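Local coordinates for protein flavodoxin (Bacteroides uniformis, PDB 4J8P) that binds flavin mononucleotide and, as a member of the flavodoxin family, probably takes part in electron transfer, at residues G105-G109 with K110-P114. Residues are numbered along the deposited sequence; the frame is centred on the assembly and turned at random.
Sequences GDFAG and KTVIP
Phe107 and Lys110 are the two ends of a type II beta turn. The turn leads from the loop after helix 96-102 into strand 111-117 of the parallel flavodoxin-like sheet. Its own bond, Lys110 N to Phe107 O, is weak at 3.4 Å. Water 1 also bridges the two ends, donating to Phe107 O at 2.7 Å and to Lys110 O. Gly109 takes the third position of the turn, where its positive phi (71°) favours glycine.

The Lys110 side chain runs back alongside the turn, toward Asp106 O. CG lies beside the backbone N (chi1 -52°), and CB and CG pass alongside the backbone of Gly109. The extended run from there puts Lys110 CE 3.3 Å from Asp106 O. A bend at chi4 then turns NZ alone. Water 2 accepts from Lys110 NZ at 2.7 Å and donates weakly to Ala108 O. NZ also donates to the carbonyl oxygens of Leu77 and Tyr80. A methionine in place of Lys110 would probably leave these two carbonyls and water 2 without this donor, weakening the tie between the turn and the start of strand 80-88 and the residues just before it.

Phe107 is buried. Its ring meets Phe101 and also touches Ile83 and Ile137. The Phe107 and Val112 side chains cross at about a right angle, with Val112 CG2 obliquely placed 4.1 Å from Phe107 CD2. Through this contact the loop packs on Val112.

Asp106 forms an Asx turn: Asp106 OD1 accepts from Ala108 N at 3.1 Å, and the N-H comes from above the carboxylate plane, 37° out of it.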
ATOM      1  N   GLY A 105      -4.076 -12.410  -3.891  1.00 21.18           N
ATOM      2  CA  GLY A 105      -5.532 -12.388  -3.801  1.00 23.03           C
ATOM      3  C   GLY A 105      -6.168 -12.093  -5.145  1.00 24.97           C
ATOM      4  O   GLY A 105      -5.462 -11.758  -6.108  1.00 22.44           O
ATOM      5  N   ASP A 106      -7.505 -12.228  -5.202  1.00 23.98           N
ATOM      6  CA  ASP A 106      -8.289 -11.984  -6.412  1.00 23.80           C
ATOM      7  C   ASP A 106      -8.898 -10.594  -6.316  1.00 25.62           C
ATOM      8  O   ASP A 106      -9.828 -10.382  -5.537  1.00 25.60           O
ATOM      9  CB  ASP A 106      -9.383 -13.074  -6.583  1.00 26.73           C
ATOM     10  CG  ASP A 106     -10.237 -12.947  -7.843  1.00 34.81           C
ATOM     11  OD1 ASP A 106      -9.979 -12.020  -8.656  1.00 35.10           O
ATOM     12  OD2 ASP A 106     -11.113 -13.810  -8.052  1.00 41.43           O
ATOM     13  N   PHE A 107      -8.328  -9.637  -7.063  1.00 25.02           N
ATOM     14  CA  PHE A 107      -8.763  -8.233  -7.056  1.00 24.15           C
ATOM     15  C   PHE A 107      -9.765  -7.915  -8.210  1.00 34.05           C
ATOM     16  O   PHE A 107     -10.129  -6.746  -8.387  1.00 35.08           O
ATOM     17  CB  PHE A 107      -7.531  -7.305  -7.081  1.00 24.58           C
ATOM     18  CG  PHE A 107      -6.740  -7.372  -5.793  1.00 23.52           C
ATOM     19  CD1 PHE A 107      -5.858  -8.418  -5.549  1.00 24.33           C
ATOM     20  CD2 PHE A 107      -6.930  -6.424  -4.788  1.00 25.37           C
ATOM     21  CE1 PHE A 107      -5.189  -8.522  -4.319  1.00 24.59           C
ATOM     22  CE2 PHE A 107      -6.214  -6.494  -3.594  1.00 25.94           C
ATOM     23  CZ  PHE A 107      -5.362  -7.549  -3.356  1.00 25.41           C
ATOM     24  N   ALA A 108     -10.291  -8.941  -8.910  1.00 32.70           N
ATOM     25  CA  ALA A 108     -11.265  -8.743  -9.999  1.00 32.19           C
ATOM     26  C   ALA A 108     -12.589  -8.212  -9.486  1.00 36.30           C
ATOM     27  O   ALA A 108     -13.057  -8.616  -8.418  1.00 35.94           O
ATOM     28  CB  ALA A 108     -11.499 -10.052 -10.755  1.00 34.67           C
ATOM     29  N   GLY A 109     -13.184  -7.298 -10.251  1.00 35.78           N
ATOM     30  CA  GLY A 109     -14.465  -6.687  -9.912  1.00 36.73           C
ATOM     31  C   GLY A 109     -14.398  -5.717  -8.749  1.00 39.39           C
ATOM     32  O   GLY A 109     -15.411  -5.488  -8.071  1.00 41.81           O
ATOM     33  N   LYS A 110     -13.191  -5.184  -8.474  1.00 30.24           N
ATOM     34  CA  LYS A 110     -12.985  -4.265  -7.367  1.00 26.83           C
ATOM     35  C   LYS A 110     -12.275  -3.000  -7.787  1.00 26.29           C
ATOM     36  O   LYS A 110     -11.390  -3.024  -8.649  1.00 26.98           O
ATOM     37  CB  LYS A 110     -12.144  -4.942  -6.256  1.00 25.91           C
ATOM     38  CG  LYS A 110     -12.730  -6.297  -5.825  1.00 31.09           C
ATOM     39  CD  LYS A 110     -11.951  -6.885  -4.676  1.00 31.73           C
ATOM     40  CE  LYS A 110     -12.251  -8.351  -4.478  1.00 30.62           C
ATOM     41  NZ  LYS A 110     -13.703  -8.646  -4.287  1.00 33.14           N
ATOM     42  N   THR A 111     -12.649  -1.903  -7.140  1.00 23.32           N
ATOM     43  CA  THR A 111     -11.959  -0.642  -7.356  0.50 21.93           C
ATOM     44  C   THR A 111     -10.818  -0.618  -6.369  1.00 24.78           C
ATOM     45  O   THR A 111     -11.017  -0.919  -5.184  1.00 25.56           O
ATOM     46  CB  THR A 111     -12.900   0.536  -7.230  0.50 21.43           C
ATOM     47  OG1 THR A 111     -13.711   0.576  -8.412  0.50 18.46           O
ATOM     48  CG2 THR A 111     -12.161   1.861  -7.044  0.50 18.87           C
ATOM     49  N   VAL A 112      -9.623  -0.350  -6.860  1.00 20.53           N
ATOM     50  CA  VAL A 112      -8.419  -0.360  -6.035  1.00 17.95           C
ATOM     51  C   VAL A 112      -7.764   1.003  -6.085  1.00 18.56           C
ATOM     52  O   VAL A 112      -7.487   1.530  -7.170  1.00 18.30           O
ATOM     53  CB  VAL A 112      -7.461  -1.477  -6.479  1.00 21.47           C
ATOM     54  CG1 VAL A 112      -6.211  -1.481  -5.604  1.00 21.59           C
ATOM     55  CG2 VAL A 112      -8.179  -2.835  -6.438  1.00 21.15           C
ATOM     56  N   ILE A 113      -7.537   1.591  -4.905  1.00 17.05           N
ATOM     57  CA  ILE A 113      -7.073   2.961  -4.784  1.00 15.65           C
ATOM     58  C   ILE A 113      -5.779   3.012  -3.994  1.00 19.27           C
ATOM     59  O   ILE A 113      -5.799   2.698  -2.805  1.00 17.38           O
ATOM     60  CB  ILE A 113      -8.157   3.817  -4.083  1.00 17.88           C
ATOM     61  CG1 ILE A 113      -9.507   3.739  -4.831  1.00 18.06           C
ATOM     62  CG2 ILE A 113      -7.657   5.289  -3.938  1.00 18.52           C
ATOM     63  CD1 ILE A 113     -10.732   4.191  -4.015  1.00 20.55           C
ATOM     64  N   PRO A 114      -4.653   3.363  -4.624  1.00 16.04           N
ATOM     65  CA  PRO A 114      -3.402   3.445  -3.865  1.00 15.85           C
ATOM     66  C   PRO A 114      -3.261   4.765  -3.117  1.00 18.45           C
ATOM     67  O   PRO A 114      -3.667   5.829  -3.602  1.00 17.66           O
ATOM     68  CB  PRO A 114      -2.315   3.313  -4.937  1.00 15.88           C
ATOM     69  CG  PRO A 114      -2.960   3.920  -6.214  1.00 19.79           C
ATOM     70  CD  PRO A 114      -4.477   3.757  -6.049  1.00 16.93           C
TER
HETATM   71  O   HOH W   1     -10.392  -4.768 -10.155  1.00 28.99           O
HETATM   72  O   HOH W   2     -15.624  -8.351  -6.230  1.00 58.57           O